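Local coordinates for protein ubiquitin-like-specific protease 2 (Saccharomyces cerevisiae, PDB 5LNB) that cleaves SUMO from modified proteins as a cysteine-type deSUMOylating protease, of which this chain holds the catalytic domain of the Ulp1 type, at residues A[55-60]-A[218-223]; A[162-167]-A[235-240]; A[223-228]-A[254-259]. One frame throughout, in Å; residues are numbered along the deposited sequence.

Contact 1: A[55-60]-A[218-223]; sequences DFFTKF and HVILNI
Phe57 and Thr58 meet Ile220 and Ile223 without a single hydrogen bond crossing between the segments; within the two segments the clear hydrogen bonds are those of the helix backbones, and one of the two shortest, Asn222 N to His218 O at 2.7 Å, belongs to the helix that presents the two isoleucines. The side chains of His218 and Asn222 bond to Arg261. The helices come close: the CA atoms of Thr58 and Ile220 lie 5.9 Å apart. Two points of touch carry the contact. At one, Phe57 offers chiefly its CB: CG1, CG2 and CD1 of Ile220 all lie within about 4.1 Å of Phe57 CB, CG2 nearest at 3.8 Å. Ile220 CD1 also comes obliquely to the ring. The rest of the ring extends past Ile220 toward helix 264-285, where it touches Leu272, and Phe56 CD2 stands 4.0 Å above its centre on one face. At the other point, Thr58 CG2 meets Ile223 CD1 at 3.8 Å. The threonine's chi1 of 63° places OG1 between its backbone N and carbonyl carbon and directs the methyl at Ile223, while OG1 makes a weak hydrogen bond to Leu54 O within its own helix. All four touching residues are buried. Between these two segments the touching atoms are carbons, mostly methyl and methylene, so cohesion here probably rests on dispersion and the burial of about 204 Å² of surface.

Contact 2: A[162-167]-A[235-240]; sequences LTFDSL and DVWKNS
Strand 159-164 packs against the last turn of helix 230-238, with the CA atoms of Leu162 and Trp237 nearest each other at 8.7 Å, a gap wide enough to be filled by side chains alone. Leu162 and Phe164 direct their CB atoms at the helix, whereas Thr163 between them turns its own away. Trp237 answers both with the six-membered part of its indole. Leu162 comes at the edge, close to the indole plane, its CD1 4.0 Å from Trp237 CE3. The Phe164 ring is near parallel to the indole, at 26°, but the two make a strongly displaced pair, the centroids 5.2 Å apart with little overlap. The touch is thus made by margins, Phe164 CD2 reaching Trp237 CH2 at 3.7 Å. Rotation about the CA-CB bond of Phe164, chi1 40°, swings the ring toward the indole and brings its CD2-CE2 side onto CH2. On the helix side, Ser240 closes the end: both its OG, at 2.8 Å, and its backbone N bond to Trp237 O. The NE1 of the indole makes a weak hydrogen bond to Pro205 O. Asp165, next after Phe164, forms an Asx turn, its OD1 accepting from Leu167 N at 2.9 Å, with the donor standing 71° out of the carboxylate plane. OD1 is also bonded to His122 NE2, and OD2 to His171 NE2. The arrangement, a sheet strand packed by Leu162 and Phe164 against a helix and leading to an aspartate bonded to histidines, is consistent with the His-Asp-Cys catalytic site of C48 peptidases, in which His122, Asp165 and the nearby Cys215 would be the triad.

Contact 3: A[223-228]-A[254-259]; sequences IRKFFE and KYFDKN
The Phe256 ring carries Tyr255 CD2 on one face, 3.8 Å above the plane and offset toward the rim, while Phe256 CD2 lies in plane at the edge of the Tyr255 ring; Lys225 reaches both rings obliquely. The two aromatics sit where helix 245-255 ends in a Schellman motif, with Asp257, at positive phi, as its C-prime residue and Asp257 N bonded to Lys254 O. Beyond the contact, Phe256 also meets the Trp237 ring, the planes nearly parallel. Lys225 works through its whole length. Its CG lies 3.5 Å from Phe256 CD1 and 4.0 Å from Tyr255 CE2, so the methylenes pack against the rings. Chi2 of 63° and chi3 of 55° then bend the chain twice, bringing NZ to the aspartate of the Schellman turn: a salt bridge of 2.9 Å from Lys225 NZ to Asp257 OD1, approached from 41° above the carboxylate plane. A weak bond from NZ to Glu228 OE1 ties in the next turn of the lysine's own helix, and Arg224 adds a long salt bridge to Glu228. The ammonium would offset the negative charges of Asp257 and Glu228. Tyr255 OH is bonded to Glu232 and Thr233 of helix 230-238. One water completes the join, donating to Tyr255 OH at 2.7 Å and to Lys225 O at 3.1 Å.

In the fold
Helix 215-228 ties the set together: contact 1 uses its earlier turns, contact 3 its end, and Ile223 belongs to both. Their centres are 11 Å apart, as are those of contacts 2 and 3, while contacts 1 and 2 lie about 16 Å from each other. Along the chain contact 1 closes before contact 3 opens, and contact 2 interleaves with each. Trp237 links two of the sites by packing on Phe226 and Phe256, and Phe164, from the five-stranded mixed sheet, touches Asn222 and Ile223. The shared helix starts at Cys215, the probable nucleophile, and Asp165 follows the strand of contact 2, so this packing probably holds the catalytic elements in relation to each other.

Contact 1: A[55-60]-A[218-223]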
# COMPACT_ATOMS: atom_id res chain seq x y z
N ASP A 55 3.73 -5.07 -4.00
CA ASP A 55 4.73 -4.25 -3.32
C ASP A 55 5.49 -3.36 -4.30
O ASP A 55 5.83 -2.22 -3.98
CB ASP A 55 5.70 -5.12 -2.50
CG ASP A 55 5.03 -5.76 -1.27
OD1 ASP A 55 4.16 -5.11 -0.67
OD2 ASP A 55 5.34 -6.91 -0.92
N PHE A 56 5.73 -3.84 -5.53
CA PHE A 56 6.37 -2.98 -6.51
C PHE A 56 5.52 -1.75 -6.80
O PHE A 56 6.02 -0.62 -6.81
CB PHE A 56 6.64 -3.73 -7.81
CG PHE A 56 7.14 -2.83 -8.90
CD1 PHE A 56 8.44 -2.37 -8.89
CD2 PHE A 56 6.29 -2.40 -9.91
CE1 PHE A 56 8.90 -1.53 -9.89
CE2 PHE A 56 6.75 -1.55 -10.90
CZ PHE A 56 8.05 -1.12 -10.89
N PHE A 57 4.23 -1.94 -7.05
CA PHE A 57 3.41 -0.83 -7.50
C PHE A 57 3.04 0.13 -6.38
O PHE A 57 2.92 1.34 -6.63
CB PHE A 57 2.16 -1.35 -8.19
CG PHE A 57 2.33 -1.54 -9.65
CD1 PHE A 57 2.65 -0.47 -10.47
CD2 PHE A 57 2.18 -2.80 -10.22
CE1 PHE A 57 2.81 -0.63 -11.85
CE2 PHE A 57 2.32 -2.97 -11.60
CZ PHE A 57 2.64 -1.89 -12.41
N THR A 58 2.84 -0.34 -5.15
CA THR A 58 2.64 0.61 -4.07
C THR A 58 3.86 1.50 -3.92
O THR A 58 3.74 2.73 -3.82
CB THR A 58 2.33 -0.11 -2.75
OG1 THR A 58 3.46 -0.92 -2.37
CG2 THR A 58 1.09 -0.99 -2.88
N LYS A 59 5.05 0.90 -3.97
CA LYS A 59 6.28 1.67 -4.01
C LYS A 59 6.31 2.59 -5.22
O LYS A 59 6.63 3.78 -5.11
CB LYS A 59 7.47 0.72 -4.02
CG LYS A 59 8.82 1.40 -4.06
CD LYS A 59 9.16 1.99 -2.72
CE LYS A 59 10.66 2.33 -2.63
NZ LYS A 59 10.94 3.32 -1.55
N PHE A 60 5.97 2.05 -6.39
CA PHE A 60 6.04 2.83 -7.63
C PHE A 60 5.18 4.10 -7.54
O PHE A 60 5.66 5.21 -7.83
CB PHE A 60 5.61 1.95 -8.80
CG PHE A 60 5.73 2.63 -10.13
CD1 PHE A 60 6.95 2.68 -10.79
CD2 PHE A 60 4.63 3.21 -10.73
CE1 PHE A 60 7.07 3.31 -12.02
CE2 PHE A 60 4.74 3.84 -11.96
CZ PHE A 60 5.96 3.88 -12.61
N HIS A 218 -7.33 -3.41 -6.79
CA HIS A 218 -7.98 -2.28 -6.13
C HIS A 218 -7.08 -1.65 -5.08
O HIS A 218 -7.06 -0.43 -4.94
CB HIS A 218 -9.30 -2.73 -5.51
CG HIS A 218 -10.37 -2.97 -6.52
ND1 HIS A 218 -11.19 -1.97 -6.99
CD2 HIS A 218 -10.74 -4.10 -7.17
CE1 HIS A 218 -12.02 -2.46 -7.88
NE2 HIS A 218 -11.77 -3.76 -8.01
N VAL A 219 -6.33 -2.47 -4.32
CA VAL A 219 -5.39 -1.91 -3.35
C VAL A 219 -4.41 -0.97 -4.04
O VAL A 219 -4.20 0.16 -3.61
CB VAL A 219 -4.65 -3.03 -2.59
CG1 VAL A 219 -3.40 -2.45 -1.92
CG2 VAL A 219 -5.55 -3.66 -1.53
N ILE A 220 -3.80 -1.44 -5.14
CA ILE A 220 -2.85 -0.63 -5.88
C ILE A 220 -3.48 0.69 -6.29
O ILE A 220 -2.91 1.77 -6.09
CB ILE A 220 -2.32 -1.41 -7.10
CG1 ILE A 220 -1.46 -2.60 -6.63
CG2 ILE A 220 -1.57 -0.49 -8.09
CD1 ILE A 220 -1.12 -3.60 -7.74
N LEU A 221 -4.69 0.64 -6.87
CA LEU A 221 -5.28 1.87 -7.40
C LEU A 221 -5.84 2.76 -6.31
O LEU A 221 -5.86 3.99 -6.48
CB LEU A 221 -6.34 1.54 -8.44
CG LEU A 221 -5.66 1.43 -9.82
CD1 LEU A 221 -5.23 0.00 -10.15
CD2 LEU A 221 -6.49 2.02 -10.92
N ASN A 222 -6.27 2.19 -5.18
CA ASN A 222 -6.74 3.01 -4.08
C ASN A 222 -5.58 3.76 -3.43
O ASN A 222 -5.69 4.96 -3.15
CB ASN A 222 -7.49 2.15 -3.06
CG ASN A 222 -8.84 1.66 -3.58
OD1 ASN A 222 -9.42 2.26 -4.49
ND2 ASN A 222 -9.33 0.57 -3.00
N ILE A 223 -4.46 3.07 -3.22
CA ILE A 223 -3.26 3.73 -2.72
C ILE A 223 -2.79 4.78 -3.72
O ILE A 223 -2.45 5.91 -3.34
CB ILE A 223 -2.17 2.70 -2.41
CG1 ILE A 223 -2.56 1.89 -1.16
CG2 ILE A 223 -0.82 3.39 -2.25
CD1 ILE A 223 -1.65 0.74 -0.82

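Contact 2: A[162-167]-A[235-240]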
# COMPACT_ATOMS: atom_id res chain seq x y z
N LEU A 162 -6.92 4.35 8.55
CA LEU A 162 -7.85 4.43 7.43
C LEU A 162 -7.79 3.12 6.65
O LEU A 162 -6.78 2.83 5.99
CB LEU A 162 -7.50 5.64 6.55
CG LEU A 162 -7.34 6.97 7.29
CD1 LEU A 162 -6.89 8.09 6.34
CD2 LEU A 162 -8.64 7.37 8.01
N THR A 163 -8.85 2.33 6.74
CA THR A 163 -8.90 0.96 6.22
C THR A 163 -9.89 0.88 5.06
O THR A 163 -11.06 1.28 5.21
CB THR A 163 -9.32 -0.02 7.33
OG1 THR A 163 -8.54 0.23 8.50
CG2 THR A 163 -9.11 -1.47 6.89
N PHE A 164 -9.44 0.35 3.92
CA PHE A 164 -10.27 0.35 2.72
C PHE A 164 -10.16 -0.99 1.99
O PHE A 164 -9.06 -1.55 1.85
CB PHE A 164 -9.91 1.52 1.78
CG PHE A 164 -8.43 1.79 1.69
CD1 PHE A 164 -7.69 1.34 0.59
CD2 PHE A 164 -7.76 2.50 2.69
CE1 PHE A 164 -6.33 1.59 0.49
CE2 PHE A 164 -6.40 2.74 2.60
CZ PHE A 164 -5.68 2.30 1.50
N ASP A 165 -11.30 -1.49 1.55
CA ASP A 165 -11.43 -2.85 1.04
C ASP A 165 -12.46 -2.83 -0.08
O ASP A 165 -13.56 -2.30 0.10
CB ASP A 165 -11.88 -3.80 2.16
CG ASP A 165 -11.98 -5.25 1.73
OD1 ASP A 165 -11.66 -5.58 0.57
OD2 ASP A 165 -12.38 -6.07 2.58
N SER A 166 -12.10 -3.39 -1.24
CA SER A 166 -13.04 -3.46 -2.34
C SER A 166 -14.16 -4.46 -2.08
O SER A 166 -15.20 -4.37 -2.74
CB SER A 166 -12.32 -3.80 -3.65
OG SER A 166 -11.54 -4.97 -3.50
N LEU A 167 -13.98 -5.39 -1.15
CA LEU A 167 -15.09 -6.25 -0.75
C LEU A 167 -15.93 -5.55 0.33
O LEU A 167 -15.49 -4.59 0.97
CB LEU A 167 -14.58 -7.60 -0.24
CG LEU A 167 -13.73 -8.39 -1.25
CD1 LEU A 167 -13.32 -9.75 -0.71
CD2 LEU A 167 -14.44 -8.53 -2.61
N ASP A 235 -10.32 13.95 3.24
CA ASP A 235 -11.56 14.70 3.41
C ASP A 235 -12.74 13.97 2.79
O ASP A 235 -13.84 13.95 3.36
CB ASP A 235 -11.41 16.11 2.83
CG ASP A 235 -10.71 17.06 3.80
OD1 ASP A 235 -10.91 16.91 5.02
OD2 ASP A 235 -9.95 17.95 3.34
N VAL A 236 -12.54 13.36 1.62
CA VAL A 236 -13.62 12.59 0.99
C VAL A 236 -14.10 11.49 1.93
O VAL A 236 -15.30 11.34 2.18
CB VAL A 236 -13.15 12.01 -0.36
CG1 VAL A 236 -14.23 11.08 -0.94
CG2 VAL A 236 -12.86 13.14 -1.33
N TRP A 237 -13.17 10.68 2.45
CA TRP A 237 -13.52 9.64 3.40
C TRP A 237 -14.17 10.22 4.65
O TRP A 237 -15.18 9.70 5.13
CB TRP A 237 -12.28 8.83 3.78
CG TRP A 237 -11.83 7.92 2.71
CD1 TRP A 237 -12.58 7.39 1.69
CD2 TRP A 237 -10.50 7.39 2.53
NE1 TRP A 237 -11.81 6.58 0.90
CE2 TRP A 237 -10.53 6.57 1.39
CE3 TRP A 237 -9.30 7.54 3.23
CZ2 TRP A 237 -9.40 5.89 0.94
CZ3 TRP A 237 -8.19 6.87 2.79
CH2 TRP A 237 -8.24 6.06 1.65
N LYS A 238 -13.59 11.29 5.20
CA LYS A 238 -14.10 11.86 6.45
C LYS A 238 -15.58 12.20 6.35
O LYS A 238 -16.33 12.01 7.31
CB LYS A 238 -13.31 13.11 6.84
CG LYS A 238 -12.63 13.01 8.19
CD LYS A 238 -11.48 14.01 8.32
CE LYS A 238 -10.33 13.45 9.18
NZ LYS A 238 -9.22 14.43 9.35
N ASN A 239 -16.01 12.74 5.21
CA ASN A 239 -17.38 13.19 5.06
C ASN A 239 -18.25 12.15 4.36
O ASN A 239 -19.29 12.51 3.81
CB ASN A 239 -17.41 14.53 4.33
CG ASN A 239 -16.80 15.65 5.16
OD1 ASN A 239 -15.74 16.18 4.83
ND2 ASN A 239 -17.45 15.98 6.25
N SER A 240 -17.86 10.88 4.40
CA SER A 240 -18.62 9.86 3.69
C SER A 240 -19.93 9.51 4.37
O SER A 240 -20.70 8.71 3.83
CB SER A 240 -17.77 8.60 3.52
OG SER A 240 -17.40 8.07 4.78

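Contact 3: A[223-228]-A[254-259]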
# COMPACT_ATOMS: atom_id res chain seq x y z
N ILE A 223 -4.46 3.07 -3.22
CA ILE A 223 -3.26 3.73 -2.72
C ILE A 223 -2.79 4.78 -3.72
O ILE A 223 -2.45 5.91 -3.34
CB ILE A 223 -2.17 2.70 -2.41
CG1 ILE A 223 -2.56 1.89 -1.16
CG2 ILE A 223 -0.82 3.39 -2.25
CD1 ILE A 223 -1.65 0.74 -0.82
N ARG A 224 -2.77 4.43 -5.00
CA ARG A 224 -2.38 5.39 -6.02
C ARG A 224 -3.24 6.64 -5.96
O ARG A 224 -2.73 7.76 -6.00
CB ARG A 224 -2.47 4.75 -7.40
CG ARG A 224 -2.18 5.74 -8.52
CD ARG A 224 -2.30 5.09 -9.89
NE ARG A 224 -1.98 6.05 -10.94
CZ ARG A 224 -2.16 5.82 -12.24
NH1 ARG A 224 -2.66 4.67 -12.65
NH2 ARG A 224 -1.83 6.76 -13.12
N LYS A 225 -4.57 6.46 -5.86
CA LYS A 225 -5.45 7.62 -5.80
C LYS A 225 -5.19 8.44 -4.55
O LYS A 225 -5.13 9.68 -4.61
CB LYS A 225 -6.91 7.17 -5.85
CG LYS A 225 -7.92 8.30 -5.68
CD LYS A 225 -7.83 9.32 -6.81
CE LYS A 225 -7.97 8.66 -8.17
NZ LYS A 225 -8.17 9.65 -9.27
N PHE A 226 -5.02 7.78 -3.41
CA PHE A 226 -4.76 8.51 -2.17
C PHE A 226 -3.57 9.46 -2.33
O PHE A 226 -3.64 10.62 -1.91
CB PHE A 226 -4.51 7.52 -1.02
CG PHE A 226 -4.23 8.18 0.30
CD1 PHE A 226 -2.93 8.59 0.63
CD2 PHE A 226 -5.25 8.38 1.23
CE1 PHE A 226 -2.66 9.20 1.86
CE2 PHE A 226 -4.99 8.98 2.46
CZ PHE A 226 -3.69 9.40 2.78
N PHE A 227 -2.49 9.00 -2.95
CA PHE A 227 -1.27 9.79 -3.02
C PHE A 227 -1.20 10.72 -4.23
O PHE A 227 -0.22 11.45 -4.37
CB PHE A 227 -0.05 8.87 -2.98
CG PHE A 227 0.25 8.37 -1.61
CD1 PHE A 227 0.92 9.18 -0.70
CD2 PHE A 227 -0.18 7.12 -1.20
CE1 PHE A 227 1.18 8.73 0.58
CE2 PHE A 227 0.08 6.67 0.07
CZ PHE A 227 0.76 7.48 0.97
N GLU A 228 -2.22 10.74 -5.07
CA GLU A 228 -2.36 11.89 -5.96
C GLU A 228 -2.82 13.13 -5.20
O GLU A 228 -2.56 14.25 -5.65
CB GLU A 228 -3.30 11.55 -7.12
CG GLU A 228 -2.76 10.41 -7.96
CD GLU A 228 -3.69 9.96 -9.08
OE1 GLU A 228 -4.92 10.16 -8.98
OE2 GLU A 228 -3.16 9.39 -10.07
N LYS A 254 -16.94 8.12 -8.43
CA LYS A 254 -16.33 9.09 -9.33
C LYS A 254 -14.93 9.45 -8.87
O LYS A 254 -13.98 9.44 -9.66
CB LYS A 254 -17.22 10.33 -9.42
CG LYS A 254 -16.75 11.37 -10.42
CD LYS A 254 -17.83 12.42 -10.66
CE LYS A 254 -17.33 13.57 -11.52
NZ LYS A 254 -16.26 14.36 -10.84
N TYR A 255 -14.77 9.76 -7.58
CA TYR A 255 -13.48 10.19 -7.06
C TYR A 255 -12.39 9.16 -7.35
O TYR A 255 -11.27 9.53 -7.71
CB TYR A 255 -13.57 10.45 -5.55
CG TYR A 255 -12.32 11.12 -5.01
CD1 TYR A 255 -12.10 12.47 -5.22
CD2 TYR A 255 -11.35 10.39 -4.32
CE1 TYR A 255 -10.95 13.10 -4.75
CE2 TYR A 255 -10.18 11.01 -3.84
CZ TYR A 255 -10.00 12.36 -4.06
OH TYR A 255 -8.87 12.99 -3.59
N PHE A 256 -12.70 7.87 -7.17
CA PHE A 256 -11.74 6.79 -7.35
C PHE A 256 -11.79 6.16 -8.75
O PHE A 256 -11.26 5.05 -8.93
CB PHE A 256 -11.97 5.70 -6.29
CG PHE A 256 -11.51 6.08 -4.92
CD1 PHE A 256 -10.18 5.91 -4.53
CD2 PHE A 256 -12.40 6.62 -3.99
CE1 PHE A 256 -9.75 6.26 -3.26
CE2 PHE A 256 -11.98 6.98 -2.72
CZ PHE A 256 -10.65 6.80 -2.35
N ASP A 257 -12.40 6.84 -9.73
CA ASP A 257 -12.39 6.39 -11.13
C ASP A 257 -12.88 4.95 -11.28
O ASP A 257 -12.24 4.11 -11.91
CB ASP A 257 -11.00 6.53 -11.75
CG ASP A 257 -10.43 7.93 -11.62
OD1 ASP A 257 -9.21 8.05 -11.42
OD2 ASP A 257 -11.22 8.90 -11.71
N LYS A 258 -14.05 4.66 -10.70
CA LYS A 258 -14.54 3.29 -10.78
C LYS A 258 -14.71 2.82 -12.22
O LYS A 258 -14.51 1.64 -12.52
CB LYS A 258 -15.86 3.14 -10.03
CG LYS A 258 -16.38 1.71 -10.04
CD LYS A 258 -17.64 1.52 -9.22
CE LYS A 258 -18.08 0.05 -9.21
NZ LYS A 258 -19.35 -0.12 -8.43
N ASN A 259 -15.04 3.73 -13.14
CA ASN A 259 -15.28 3.33 -14.53
C ASN A 259 -14.02 2.79 -15.20
O ASN A 259 -14.12 2.05 -16.18
CB ASN A 259 -15.85 4.49 -15.34
CG ASN A 259 -14.87 5.65 -15.48
OD1 ASN A 259 -14.12 5.95 -14.55
ND2 ASN A 259 -14.87 6.30 -16.64
O HOH W 1 -6.72 12.33 -5.15